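Local coordinates for alpha-catenin-like protein hmp-1 (Caenorhabditis elegans, PDB 5H5M), which links the cadherin–catenin complex of adherens junctions to actin filaments and is required for cell migration and cell shape changes during embryonic body enclosure and elongation, at residues G140-E143 with N144-R148. Residues are numbered along the deposited sequence; the frame is centred on the assembly and turned at random.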
loop_
_atom_site.group_PDB
_atom_site.type_symbol
_atom_site.label_atom_id
_atom_site.label_comp_id
_atom_site.label_asym_id
_atom_site.label_seq_id
_atom_site.Cartn_x
_atom_site.Cartn_y
_atom_site.Cartn_z
ATOM N N GLY A 140 18.951 0.705 30.074
ATOM C CA GLY A 140 17.621 0.686 29.497
ATOM C C GLY A 140 16.926 2.018 29.739
ATOM O O GLY A 140 16.710 2.434 30.878
ATOM N N HIS A 141 16.597 2.699 28.649
ATOM C CA HIS A 141 16.035 4.043 28.693
ATOM C C HIS A 141 14.519 3.998 28.905
ATOM O O HIS A 141 13.760 3.770 27.958
ATOM C CB HIS A 141 16.380 4.772 27.396
ATOM C CG HIS A 141 16.561 6.246 27.555
ATOM N ND1 HIS A 141 15.504 7.130 27.519
ATOM C CD2 HIS A 141 17.673 6.996 27.738
ATOM C CE1 HIS A 141 15.958 8.360 27.674
ATOM N NE2 HIS A 141 17.271 8.307 27.812
ATOM N N GLU A 142 14.093 4.210 30.150
ATOM C CA GLU A 142 12.681 4.112 30.531
ATOM C C GLU A 142 11.776 4.998 29.678
ATOM O O GLU A 142 10.752 4.547 29.166
ATOM C CB GLU A 142 12.505 4.470 32.012
ATOM C CG GLU A 142 11.052 4.601 32.465
ATOM C CD GLU A 142 10.417 3.268 32.829
ATOM O OE1 GLU A 142 11.107 2.233 32.735
ATOM O OE2 GLU A 142 9.227 3.257 33.208
ATOM N N GLU A 143 12.168 6.258 29.522
ATOM C CA GLU A 143 11.366 7.227 28.787
ATOM C C GLU A 143 11.242 6.869 27.307
ATOM O O GLU A 143 10.172 7.009 26.716
ATOM C CB GLU A 143 11.963 8.629 28.940
ATOM C CG GLU A 143 11.957 9.161 30.371
ATOM C CD GLU A 143 13.101 8.621 31.214
ATOM O OE1 GLU A 143 13.861 7.763 30.714
ATOM O OE2 GLU A 143 13.244 9.056 32.376
ATOM N N ASN A 144 12.337 6.405 26.712
ATOM C CA ASN A 144 12.337 6.053 25.297
ATOM C C ASN A 144 11.646 4.724 25.027
ATOM O O ASN A 144 10.972 4.569 24.012
ATOM C CB ASN A 144 13.765 6.006 24.751
ATOM C CG ASN A 144 14.361 7.384 24.567
ATOM O OD1 ASN A 144 13.639 8.381 24.505
ATOM N ND2 ASN A 144 15.686 7.448 24.470
ATOM N N THR A 145 11.820 3.766 25.932
ATOM C CA THR A 145 11.200 2.459 25.769
ATOM C C THR A 145 9.681 2.592 25.726
ATOM O O THR A 145 9.032 2.019 24.856
ATOM C CB THR A 145 11.605 1.485 26.896
ATOM O OG1 THR A 145 13.022 1.282 26.870
ATOM C CG2 THR A 145 10.908 0.142 26.715
ATOM N N ARG A 146 9.122 3.371 26.650
ATOM C CA ARG A 146 7.678 3.571 26.701
ATOM C C ARG A 146 7.171 4.319 25.471
ATOM O O ARG A 146 6.088 4.023 24.962
ATOM C CB ARG A 146 7.285 4.315 27.977
ATOM C CG ARG A 146 7.633 3.547 29.241
ATOM C CD ARG A 146 6.727 3.916 30.398
ATOM N NE ARG A 146 7.098 3.202 31.617
ATOM C CZ ARG A 146 6.707 1.964 31.908
ATOM N NH1 ARG A 146 5.931 1.295 31.068
ATOM N NH2 ARG A 146 7.095 1.393 33.040
ATOM N N TYR A 147 7.952 5.285 24.995
ATOM C CA TYR A 147 7.617 5.981 23.759
ATOM C C TYR A 147 7.673 5.021 22.572
ATOM O O TYR A 147 6.726 4.933 21.788
ATOM C CB TYR A 147 8.557 7.168 23.522
ATOM C CG TYR A 147 8.321 7.849 22.193
ATOM C CD1 TYR A 147 7.184 8.620 21.978
ATOM C CD2 TYR A 147 9.223 7.708 21.147
ATOM C CE1 TYR A 147 6.957 9.236 20.760
ATOM C CE2 TYR A 147 9.003 8.322 19.926
ATOM C CZ TYR A 147 7.869 9.084 19.738
ATOM O OH TYR A 147 7.647 9.697 18.527
ATOM N N ARG A 148 8.782 4.298 22.449
ATOM C CA ARG A 148 8.959 3.354 21.350
ATOM C C ARG A 148 7.986 2.181 21.469
ATOM O O ARG A 148 7.593 1.593 20.462
ATOM C CB ARG A 148 10.401 2.845 21.301
ATOM C CG ARG A 148 11.420 3.907 20.919
ATOM C CD ARG A 148 11.070 4.554 19.591
ATOM N NE ARG A 148 11.956 5.674 19.279
ATOM C CZ ARG A 148 11.841 6.435 18.196
ATOM N NH1 ARG A 148 10.877 6.197 17.318
ATOM N NH2 ARG A 148 12.688 7.435 17.989
#
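H141 caps the first turn of helix 142-166 through its side chain. Its ND1 accepts a weak hydrogen bond from N144 N at 3.3 Å. N144 N lies at the edge of the imidazole, in the ring plane. The N144 side-chain amide lies over one face of the same ring, with ND2 toward its rim. The amide and ring planes are only 15° apart, and N144 ND2 is 3.1 Å from H141 ND1, at too poor an angle for a hydrogen bond. An alanine in place of H141 would probably leave N144 N without its capping acceptor and the N144 side-chain amide without the ring beneath it.

H141 O, a backbone carbonyl, takes two donors from T145: its amide N at 2.8 Å, and its side-chain hydroxyl OG1, also at 2.8 Å, from above the carbonyl plane. T145 OG1 lies beside its own backbone N (chi1 -62°), which brings both donors to one oxygen. R146 N and Y147 N bond to E142 O and E143 O.

This is the N-terminal end of a helix in the M domain, a set of helical bundles of the vinculin/alpha-catenin family. T145 is buried against helices 128-137 and 173-202.

The charged pair is E142 and R146, one turn apart. E142 OE2 meets R146 NE at 2.7 Å in a salt bridge, with a weak second bond from NH2. The carboxylate and guanidinium planes stand 76° apart. E142 OE1 makes a weak hydrogen bond to H202.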